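Local coordinates for protein nine-heme cytochrome c (Desulfovibrio desulfuricans, PDB 1OFW) that carries electrons through nine c-type hemes in the periplasm and may belong to a transmembrane redox complex that passes electrons to the cytoplasm for sulfate reduction, at residues K22-P25 with K26-M30; V34-H37 with L38-E41; L201-L204 with M205-K209. One frame throughout, in Å; residues are numbered along the deposited sequence.

Contact 1 of 3, residues K22-P25 with K26-M30. With HEC (heme c), chain G.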
loop_
_atom_site.group_PDB
_atom_site.type_symbol
_atom_site.label_atom_id
_atom_site.label_comp_id
_atom_site.label_asym_id
_atom_site.label_seq_id
_atom_site.Cartn_x
_atom_site.Cartn_y
_atom_site.Cartn_z
ATOM N N LYS A 22 -25.521 17.271 -0.432
ATOM C CA LYS A 22 -26.058 17.517 0.912
ATOM C C LYS A 22 -25.146 18.446 1.686
ATOM O O LYS A 22 -23.921 18.294 1.730
ATOM C CB LYS A 22 -26.290 16.205 1.666
ATOM C CG LYS A 22 -27.189 15.257 0.860
ATOM C CD LYS A 22 -27.716 14.118 1.708
ATOM C CE LYS A 22 -28.482 13.115 0.857
ATOM N NZ LYS A 22 -29.828 12.767 1.387
ATOM N N PRO A 23 -25.727 19.467 2.313
ATOM C CA PRO A 23 -24.938 20.356 3.149
ATOM C C PRO A 23 -24.108 19.588 4.179
ATOM O O PRO A 23 -24.534 18.590 4.754
ATOM C CB PRO A 23 -26.015 21.179 3.866
ATOM C CG PRO A 23 -27.171 21.203 2.907
ATOM C CD PRO A 23 -27.150 19.860 2.233
ATOM N N ASN A 24 -22.886 20.087 4.371
ATOM C CA ASN A 24 -21.989 19.514 5.373
ATOM C C ASN A 24 -21.299 20.608 6.155
ATOM O O ASN A 24 -20.086 20.796 6.142
ATOM C CB ASN A 24 -20.963 18.623 4.657
ATOM C CG ASN A 24 -20.219 17.750 5.632
ATOM O OD1 ASN A 24 -20.346 17.773 6.846
ATOM N ND2 ASN A 24 -19.335 16.939 5.047
ATOM N N PRO A 25 -22.084 21.401 6.888
ATOM C CA PRO A 25 -21.545 22.578 7.549
ATOM C C PRO A 25 -20.536 22.295 8.649
ATOM O O PRO A 25 -19.713 23.194 8.897
ATOM C CB PRO A 25 -22.786 23.241 8.187
ATOM C CG PRO A 25 -23.817 22.177 8.254
ATOM C CD PRO A 25 -23.520 21.212 7.133
ATOM N N LYS A 26 -20.565 21.128 9.295
ATOM C CA LYS A 26 -19.521 20.900 10.299
ATOM C C LYS A 26 -18.298 20.225 9.700
ATOM O O LYS A 26 -17.350 19.949 10.431
ATOM C CB LYS A 26 -20.049 20.079 11.488
ATOM C CG LYS A 26 -20.727 21.036 12.471
ATOM C CD LYS A 26 -21.504 20.341 13.565
ATOM C CE LYS A 26 -22.639 21.255 14.045
ATOM N NZ LYS A 26 -22.856 21.126 15.510
ATOM N N GLY A 27 -18.285 19.995 8.397
ATOM C CA GLY A 27 -17.088 19.379 7.808
ATOM C C GLY A 27 -16.876 17.967 8.328
ATOM O O GLY A 27 -15.744 17.531 8.609
ATOM N N ALA A 28 -17.988 17.263 8.439
ATOM C CA ALA A 28 -17.986 15.861 8.842
ATOM C C ALA A 28 -17.414 15.078 7.662
ATOM O O ALA A 28 -18.108 14.859 6.673
ATOM C CB ALA A 28 -19.397 15.424 9.211
ATOM N N ALA A 29 -16.159 14.664 7.726
ATOM C CA ALA A 29 -15.456 14.113 6.591
ATOM C C ALA A 29 -14.034 13.688 6.950
ATOM O O ALA A 29 -13.473 14.105 7.962
ATOM C CB ALA A 29 -15.357 15.168 5.503
ATOM N N MET A 30 -13.473 12.870 6.061
ATOM C CA MET A 30 -12.034 12.635 6.129
ATOM C C MET A 30 -11.272 13.917 5.802
ATOM O O MET A 30 -11.813 14.848 5.190
ATOM C CB MET A 30 -11.602 11.568 5.113
ATOM C CG MET A 30 -12.293 10.224 5.278
ATOM S SD MET A 30 -11.753 9.334 6.753
ATOM C CE MET A 30 -10.070 8.937 6.293
HETATM FE FE HEC G . -10.349 7.592 1.291
HETATM C CHA HEC G . -12.655 9.754 -0.031
HETATM C CHB HEC G . -12.438 7.022 3.924
HETATM C CHC HEC G . -8.092 5.395 2.599
HETATM C CHD HEC G . -8.301 8.146 -1.384
HETATM N NA HEC G . -12.172 8.237 1.792
HETATM C C1A HEC G . -13.028 9.117 1.113
HETATM C C2A HEC G . -14.320 9.172 1.759
HETATM C C3A HEC G . -14.238 8.405 2.855
HETATM C C4A HEC G . -12.897 7.826 2.901
HETATM C CMA HEC G . -15.314 8.139 3.925
HETATM C CAA HEC G . -15.521 9.957 1.216
HETATM C CBA HEC G . -15.475 11.460 1.561
HETATM C CGA HEC G . -15.598 11.767 3.040
HETATM O O1A HEC G . -16.647 11.373 3.637
HETATM O O2A HEC G . -14.675 12.421 3.584
HETATM N NB HEC G . -10.287 6.461 2.933
HETATM C C1B HEC G . -11.211 6.389 3.961
HETATM C C2B HEC G . -10.687 5.575 5.041
HETATM C C3B HEC G . -9.479 5.114 4.641
HETATM C C4B HEC G . -9.232 5.655 3.328
HETATM C CMB HEC G . -11.414 5.367 6.382
HETATM C CAB HEC G . -8.466 4.227 5.371
HETATM C CBB HEC G . -9.158 2.924 5.885
HETATM N NC HEC G . -8.552 6.944 0.738
HETATM C C1C HEC G . -7.769 6.025 1.411
HETATM C C2C HEC G . -6.549 5.820 0.683
HETATM C C3C HEC G . -6.594 6.592 -0.425
HETATM C C4C HEC G . -7.857 7.274 -0.399
HETATM C CMC HEC G . -5.428 4.894 1.201
HETATM C CAC HEC G . -5.502 6.833 -1.484
HETATM C CBC HEC G . -4.977 5.530 -2.130
HETATM N ND HEC G . -10.438 8.737 -0.343
HETATM C C1D HEC G . -9.459 8.883 -1.301
HETATM C C2D HEC G . -9.821 9.958 -2.213
HETATM C C3D HEC G . -11.014 10.425 -1.810
HETATM C C4D HEC G . -11.439 9.639 -0.684
HETATM C CMD HEC G . -8.962 10.425 -3.413
HETATM C CAD HEC G . -11.798 11.606 -2.425
HETATM C CBD HEC G . -11.331 12.945 -1.779
HETATM C CGD HEC G . -11.950 13.200 -0.435
HETATM O O1D HEC G . -11.250 13.413 0.606
HETATM O O2D HEC G . -13.210 13.216 -0.395
HETATM O O HOH W 1 -22.073 18.746 8.829
#
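N24 and G27 close a type I beta turn in the loop that joins strands 13-16 and 33-36. The backbone carbonyl N24 O accepts from G27 N at 3.0 Å, with the donor well above the carbonyl plane. G27, the last residue of the turn, has a positive phi (65°). The N24 side chain then reaches one residue further than the turn itself. Its CG lies anti to the backbone N, chi1 -167°, and the amide swings alongside the backbone of A28. Both ends of the amide are used there. N24 OD1 accepts from A28 N at 2.9 Å, and N24 ND2 donates a hydrogen bond to A28 O, also at 2.9 Å. The second bond is the straighter one, 163° at the hydrogen. A28 O lies close to the plane of the amide. The two bonds fix which end of the amide is oxygen and which is nitrogen, and restrain its rotation. The methyl A28 CB also rests near N24 OD1. A water bridges N24 OD1 and K26 N. It donates to N24 OD1 and accepts from K26 N, so OD1 is held by two donors. Helix 139-147 lies nearby: Q143 NE2 donates to N24 O, and I146 touches the N24 side chain. Beyond the turn the chain runs to a heme c whose propionate it meets. M30 N donates to propionate O2A of that heme at 2.8 Å. The M30 side chain folds back at chi2 and chi3 and lies over one face of the porphyrin. M30 CG sits 3.4 Å from heme C4A, and M30 CE is 3.6 Å from heme C1B.

Contact 2 of 3, residues V34-H37 with L38-E41. With HEC (heme c), chain E.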
loop_
_atom_site.group_PDB
_atom_site.type_symbol
_atom_site.label_atom_id
_atom_site.label_comp_id
_atom_site.label_asym_id
_atom_site.label_seq_id
_atom_site.Cartn_x
_atom_site.Cartn_y
_atom_site.Cartn_z
ATOM N N VAL A 34 -4.537 15.256 -1.091
ATOM C CA VAL A 34 -3.733 16.002 -2.060
ATOM C C VAL A 34 -3.109 14.980 -3.006
ATOM O O VAL A 34 -2.282 14.145 -2.631
ATOM C CB VAL A 34 -2.670 16.863 -1.397
ATOM C CG1 VAL A 34 -1.877 17.598 -2.474
ATOM C CG2 VAL A 34 -3.296 17.872 -0.443
ATOM N N PHE A 35 -3.548 14.982 -4.243
ATOM C CA PHE A 35 -3.172 14.070 -5.288
ATOM C C PHE A 35 -2.077 14.718 -6.123
ATOM O O PHE A 35 -2.273 15.825 -6.626
ATOM C CB PHE A 35 -4.391 13.740 -6.146
ATOM C CG PHE A 35 -4.070 12.867 -7.339
ATOM C CD1 PHE A 35 -3.745 11.524 -7.179
ATOM C CD2 PHE A 35 -4.064 13.356 -8.623
ATOM C CE1 PHE A 35 -3.456 10.714 -8.233
ATOM C CE2 PHE A 35 -3.775 12.522 -9.679
ATOM C CZ PHE A 35 -3.440 11.198 -9.528
ATOM N N ASN A 36 -0.930 14.060 -6.269
ATOM C CA ASN A 36 0.200 14.560 -7.037
ATOM C C ASN A 36 0.083 14.088 -8.472
ATOM O O ASN A 36 0.497 12.988 -8.875
ATOM C CB ASN A 36 1.515 14.104 -6.369
ATOM C CG ASN A 36 2.682 14.909 -6.912
ATOM O OD1 ASN A 36 2.700 15.175 -8.112
ATOM N ND2 ASN A 36 3.642 15.273 -6.054
ATOM N N HIS A 37 -0.574 14.929 -9.287
ATOM C CA HIS A 37 -0.862 14.584 -10.658
ATOM C C HIS A 37 0.417 14.470 -11.474
ATOM O O HIS A 37 0.536 13.630 -12.354
ATOM C CB HIS A 37 -1.821 15.623 -11.273
ATOM C CG HIS A 37 -2.541 15.134 -12.482
ATOM N ND1 HIS A 37 -1.992 14.979 -13.731
ATOM C CD2 HIS A 37 -3.834 14.707 -12.640
ATOM C CE1 HIS A 37 -2.892 14.510 -14.574
ATOM N NE2 HIS A 37 -4.034 14.331 -13.936
ATOM N N LEU A 38 1.371 15.346 -11.155
ATOM C CA LEU A 38 2.650 15.353 -11.876
ATOM C C LEU A 38 3.312 13.987 -11.765
ATOM O O LEU A 38 3.743 13.457 -12.792
ATOM C CB LEU A 38 3.520 16.469 -11.317
ATOM C CG LEU A 38 4.942 16.583 -11.908
ATOM C CD1 LEU A 38 4.868 17.233 -13.272
ATOM C CD2 LEU A 38 5.897 17.324 -10.990
ATOM N N ILE A 39 3.356 13.466 -10.534
ATOM C CA ILE A 39 4.038 12.166 -10.360
ATOM C C ILE A 39 3.312 11.094 -11.115
ATOM O O ILE A 39 3.904 10.235 -11.799
ATOM C CB ILE A 39 4.190 11.840 -8.857
ATOM C CG1 ILE A 39 5.399 12.602 -8.282
ATOM C CG2 ILE A 39 4.243 10.368 -8.561
ATOM C CD1 ILE A 39 5.391 12.646 -6.760
ATOM N N HIS A 40 1.979 11.116 -11.018
ATOM C CA HIS A 40 1.201 10.053 -11.644
ATOM C C HIS A 40 1.242 10.110 -13.172
ATOM O O HIS A 40 1.412 9.090 -13.830
ATOM C CB HIS A 40 -0.245 10.103 -11.142
ATOM C CG HIS A 40 -0.398 9.494 -9.762
ATOM N ND1 HIS A 40 -0.132 10.171 -8.586
ATOM C CD2 HIS A 40 -0.813 8.253 -9.399
ATOM C CE1 HIS A 40 -0.365 9.363 -7.563
ATOM N NE2 HIS A 40 -0.788 8.199 -8.030
ATOM N N GLU A 41 1.137 11.273 -13.814
ATOM C CA GLU A 41 1.118 11.303 -15.278
ATOM C C GLU A 41 2.504 10.957 -15.812
ATOM O O GLU A 41 2.559 10.470 -16.944
ATOM C CB GLU A 41 0.605 12.642 -15.789
ATOM C CG GLU A 41 1.580 13.814 -15.682
ATOM C CD GLU A 41 0.935 15.082 -16.250
ATOM O OE1 GLU A 41 -0.023 15.581 -15.621
ATOM O OE2 GLU A 41 1.366 15.576 -17.321
HETATM FE FE HEC E . -1.156 6.550 -6.933
HETATM C CHA HEC E . 2.109 6.871 -6.136
HETATM C CHB HEC E . -2.032 8.425 -4.164
HETATM C CHC HEC E . -4.326 6.773 -8.086
HETATM C CHD HEC E . -0.332 4.498 -9.548
HETATM N NA HEC E . -0.168 7.368 -5.403
HETATM C C1A HEC E . 1.207 7.407 -5.235
HETATM C C2A HEC E . 1.491 8.069 -3.988
HETATM C C3A HEC E . 0.340 8.378 -3.393
HETATM C C4A HEC E . -0.714 8.054 -4.347
HETATM C CMA HEC E . 0.110 8.971 -2.021
HETATM C CAA HEC E . 2.928 8.364 -3.491
HETATM C CBA HEC E . 3.598 9.509 -4.310
HETATM C CGA HEC E . 2.756 10.776 -4.138
HETATM O O1A HEC E . 2.831 11.326 -3.042
HETATM O O2A HEC E . 2.022 11.111 -5.100
HETATM N NB HEC E . -2.822 7.418 -6.252
HETATM C C1B HEC E . -3.020 8.176 -5.106
HETATM C C2B HEC E . -4.390 8.640 -5.046
HETATM C C3B HEC E . -5.035 8.158 -6.136
HETATM C C4B HEC E . -4.055 7.422 -6.897
HETATM C CMB HEC E . -4.935 9.501 -3.904
HETATM C CAB HEC E . -6.494 8.267 -6.579
HETATM C CBB HEC E . -7.055 9.728 -6.579
HETATM N NC HEC E . -2.134 5.766 -8.491
HETATM C C1C HEC E . -3.485 5.933 -8.795
HETATM C C2C HEC E . -3.846 5.094 -9.921
HETATM C C3C HEC E . -2.727 4.485 -10.331
HETATM C C4C HEC E . -1.662 4.895 -9.444
HETATM C CMC HEC E . -5.307 4.975 -10.410
HETATM C CAC HEC E . -2.486 3.469 -11.430
HETATM C CBC HEC E . -3.397 3.565 -12.679
HETATM N ND HEC E . 0.550 5.832 -7.692
HETATM C C1D HEC E . 0.680 4.999 -8.774
HETATM C C2D HEC E . 2.084 4.724 -8.998
HETATM C C3D HEC E . 2.773 5.456 -8.111
HETATM C C4D HEC E . 1.824 6.110 -7.236
HETATM C CMD HEC E . 2.605 3.789 -10.080
HETATM C CAD HEC E . 4.292 5.628 -7.977
HETATM C CBD HEC E . 4.799 6.645 -9.027
HETATM C CGD HEC E . 6.314 6.665 -9.143
HETATM O O1D HEC E . 6.882 7.711 -9.532
HETATM O O2D HEC E . 6.942 5.632 -8.862
#
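F35 and H40 are brought together by different choices of chi1. F35 CG is anti to its backbone N (chi1 176°), while H40 CG is anti to its carbonyl carbon (chi1 -79°). The phenyl ring therefore leans over one face of the imidazole, with F35 CE1 3.3 Å above the H40 ring plane and over its centre. The two ring planes are inclined to each other. At the edge of the H40 ring, ND1 donates to N36 O at 2.9 Å. That oxygen lies nearly in the ring plane and also accepts from H40 N, at 3.2 Å. Two bonds grip this carbonyl; the one from ND1, together with the iron at NE2, fixes the rotation of the imidazole. H40 NE2 binds the heme iron at 2.0 Å. H101 supplies the other axial ligand of this heme. F35 CD1 packs on the same heme, 3.6 Å from its C2B.

N36 is the N-cap of helix 37-43. Its OD1 accepts from I39 N at 3.0 Å, with the donor well above the amide carbonyl plane. I39 CD1 lies across the amide, close to N36 ND2.

H37 ND1 donates to E41 OE1, one helical turn on, at 2.8 Å, almost in the imidazole plane. The carboxylate is turned 77° against the ring and uses its anti lone pair. S8 OG is a second partner of E41 OE1. The bond from H37 ND1 to the carboxylate may make H37 a stronger electron donor to its iron. H37 NE2 binds the iron of a second heme, with H51 as the other ligand. Two histidines three residues apart, at the start of one capped helix, thus serve heme 1 and heme 3, in bis-histidine sites of the kind that mark class III cytochromes c.

Contact 3 of 3, residues L201-L204 with M205-K209. With HEC (heme c), chain J.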
loop_
_atom_site.group_PDB
_atom_site.type_symbol
_atom_site.label_atom_id
_atom_site.label_comp_id
_atom_site.label_asym_id
_atom_site.label_seq_id
_atom_site.Cartn_x
_atom_site.Cartn_y
_atom_site.Cartn_z
ATOM N N LEU A 201 16.500 -9.238 4.007
ATOM C CA LEU A 201 15.878 -7.932 4.194
ATOM C C LEU A 201 16.618 -6.900 3.351
ATOM O O LEU A 201 15.986 -6.055 2.731
ATOM C CB LEU A 201 15.842 -7.564 5.654
ATOM C CG LEU A 201 15.216 -6.214 6.015
ATOM C CD1 LEU A 201 13.765 -6.168 5.553
ATOM C CD2 LEU A 201 15.306 -5.936 7.483
ATOM N N THR A 202 17.943 -6.987 3.328
ATOM C CA THR A 202 18.749 -6.047 2.555
ATOM C C THR A 202 18.417 -6.156 1.078
ATOM O O THR A 202 18.213 -5.110 0.454
ATOM C CB THR A 202 20.236 -6.305 2.817
ATOM O OG1 THR A 202 20.505 -6.068 4.178
ATOM C CG2 THR A 202 21.112 -5.319 2.046
ATOM N N SER A 203 18.310 -7.324 0.506
ATOM C CA SER A 203 17.989 -7.567 -0.883
ATOM C C SER A 203 16.609 -7.037 -1.247
ATOM O O SER A 203 16.397 -6.412 -2.279
ATOM C CB SER A 203 18.032 -9.070 -1.126
ATOM O OG SER A 203 17.749 -9.388 -2.491
ATOM N N LEU A 204 15.646 -7.311 -0.359
ATOM C CA LEU A 204 14.271 -6.890 -0.588
ATOM C C LEU A 204 14.166 -5.371 -0.569
ATOM O O LEU A 204 13.472 -4.791 -1.408
ATOM C CB LEU A 204 13.331 -7.528 0.450
ATOM C CG LEU A 204 13.187 -9.052 0.285
ATOM C CD1 LEU A 204 12.646 -9.704 1.528
ATOM C CD2 LEU A 204 12.329 -9.420 -0.936
ATOM N N MET A 205 14.840 -4.717 0.346
ATOM C CA MET A 205 14.837 -3.255 0.429
ATOM C C MET A 205 15.570 -2.609 -0.737
ATOM O O MET A 205 15.190 -1.538 -1.234
ATOM C CB MET A 205 15.513 -2.830 1.739
ATOM C CG MET A 205 14.636 -3.054 2.948
ATOM S SD MET A 205 15.401 -2.732 4.535
ATOM C CE MET A 205 15.620 -0.959 4.405
ATOM N N GLU A 206 16.659 -3.223 -1.212
ATOM C CA GLU A 206 17.454 -2.589 -2.278
ATOM C C GLU A 206 16.623 -2.411 -3.537
ATOM O O GLU A 206 16.740 -1.381 -4.212
ATOM C CB GLU A 206 18.711 -3.430 -2.526
ATOM C CG GLU A 206 19.431 -3.118 -3.839
ATOM C CD GLU A 206 20.194 -1.810 -3.714
ATOM O OE1 GLU A 206 20.377 -1.380 -2.556
ATOM O OE2 GLU A 206 20.582 -1.249 -4.762
ATOM N N ARG A 207 15.789 -3.388 -3.856
ATOM C CA ARG A 207 15.014 -3.411 -5.078
ATOM C C ARG A 207 13.873 -2.370 -5.096
ATOM O O ARG A 207 13.307 -2.126 -6.185
ATOM C CB ARG A 207 14.376 -4.767 -5.319
ATOM C CG ARG A 207 15.181 -5.731 -6.176
ATOM C CD ARG A 207 14.417 -7.079 -6.289
ATOM N NE ARG A 207 14.709 -7.767 -5.045
ATOM C CZ ARG A 207 15.325 -8.904 -4.808
ATOM N NH1 ARG A 207 15.810 -9.715 -5.732
ATOM N NH2 ARG A 207 15.437 -9.243 -3.528
ATOM N N ILE A 208 13.537 -1.812 -3.935
ATOM C CA ILE A 208 12.461 -0.825 -3.862
ATOM C C ILE A 208 12.900 0.504 -3.298
ATOM O O ILE A 208 12.094 1.348 -2.908
ATOM C CB ILE A 208 11.324 -1.380 -2.981
ATOM C CG1 ILE A 208 11.684 -1.606 -1.544
ATOM C CG2 ILE A 208 10.816 -2.678 -3.606
ATOM C CD1 ILE A 208 10.514 -1.760 -0.601
ATOM N N LYS A 209 14.234 0.719 -3.232
ATOM C CA LYS A 209 14.680 1.870 -2.440
ATOM C C LYS A 209 14.252 3.196 -3.071
ATOM O O LYS A 209 14.125 4.202 -2.363
ATOM C CB LYS A 209 16.203 1.837 -2.206
ATOM C CG LYS A 209 17.037 2.069 -3.446
ATOM C CD LYS A 209 18.519 1.807 -3.141
ATOM C CE LYS A 209 19.302 1.746 -4.445
ATOM N NZ LYS A 209 20.671 1.195 -4.253
HETATM FE FE HEC J . 14.258 -16.682 0.838
HETATM C CHA HEC J . 16.624 -16.839 -1.585
HETATM C CHB HEC J . 15.608 -19.438 2.360
HETATM C CHC HEC J . 11.894 -16.510 3.272
HETATM C CHD HEC J . 12.895 -13.904 -0.672
HETATM N NA HEC J . 15.797 -17.904 0.472
HETATM C C1A HEC J . 16.688 -17.802 -0.596
HETATM C C2A HEC J . 17.677 -18.850 -0.500
HETATM C C3A HEC J . 17.380 -19.584 0.582
HETATM C C4A HEC J . 16.221 -18.988 1.206
HETATM C CMA HEC J . 18.043 -20.843 1.160
HETATM C CAA HEC J . 18.838 -19.006 -1.489
HETATM C CBA HEC J . 20.098 -18.280 -0.993
HETATM C CGA HEC J . 20.030 -17.255 0.106
HETATM O O1A HEC J . 19.948 -16.064 -0.296
HETATM O O2A HEC J . 20.086 -17.541 1.340
HETATM N NB HEC J . 13.807 -17.783 2.428
HETATM C C1B HEC J . 14.506 -18.874 2.950
HETATM C C2B HEC J . 13.880 -19.321 4.176
HETATM C C3B HEC J . 12.837 -18.502 4.438
HETATM C C4B HEC J . 12.803 -17.541 3.351
HETATM C CMB HEC J . 14.381 -20.528 4.967
HETATM C CAB HEC J . 11.844 -18.516 5.590
HETATM C CBB HEC J . 12.494 -18.662 6.985
HETATM N NC HEC J . 12.694 -15.480 1.170
HETATM C C1C HEC J . 11.842 -15.584 2.249
HETATM C C2C HEC J . 10.783 -14.576 2.172
HETATM C C3C HEC J . 11.094 -13.824 1.106
HETATM C C4C HEC J . 12.265 -14.376 0.472
HETATM C CMC HEC J . 9.600 -14.541 3.155
HETATM C CAC HEC J . 10.377 -12.612 0.466
HETATM C CBC HEC J . 9.596 -11.730 1.439
HETATM N ND HEC J . 14.691 -15.588 -0.781
HETATM C C1D HEC J . 14.014 -14.468 -1.241
HETATM C C2D HEC J . 14.650 -13.980 -2.450
HETATM C C3D HEC J . 15.677 -14.807 -2.721
HETATM C C4D HEC J . 15.728 -15.800 -1.679
HETATM C CMD HEC J . 14.176 -12.755 -3.255
HETATM C CAD HEC J . 16.594 -14.700 -3.959
HETATM C CBD HEC J . 17.922 -14.056 -3.521
HETATM C CGD HEC J . 17.825 -12.544 -3.575
HETATM O O1D HEC J . 17.791 -11.922 -2.489
HETATM O O2D HEC J . 17.764 -12.027 -4.711
HETATM O O HOH W 2 12.173 -6.407 -3.311
#
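The guanidinium of R207 has the backbone of L204, at its N and CA, near its plane beyond NH2. Propionate oxygen O2D of a heme c lies near the plane at another part of the edge, beside NH1, and R207 NH1 donates to it at 3.2 Å, with a fairly straight bond. S203 OG approaches the guanidinium obliquely and donates to the other oxygen of the propionate, O1D, in a very short bond of 2.5 Å. Its hydroxyl is anti to the backbone N, chi1 -179°, and this points it at the heme. One carboxylate is therefore held by two side chains spaced four residues apart, around the C-terminal part of helix 197-206. T196 OG1 and R199 NE bond the same heme. M205 N donates to L201 O at 3.0 Å, while R207 N reaches S203 O weakly at 3.5 Å. A type I beta turn, E206 to K209, follows. On another side of the helix, M205 SD crosses obliquely over L201, 3.8 Å from CG. L204 points CD1 at the thioether side of the heme, 3.7 Å from its CBC.

Overall arrangement
The three contacts follow one another along the chain. Contacts 1 and 2 adjoin in sequence within the first class III cytochrome c range: contact 1 lies in the loop between strands 13-16 and 33-36, and contact 2 runs from strand 33-36 into helix 37-43. Their centres are about 26 Å apart. Contact 3, near the end of helix 197-206, belongs to the second range. Its centre is about 25 Å from that of contact 2 and about 42 Å from that of contact 1, across the chain's centre. Contact 2 supplies axial ligands to hemes 1 and 3; contacts 1 and 3 hydrogen-bond propionates of two other hemes, so all touch hemes spread along the molecule.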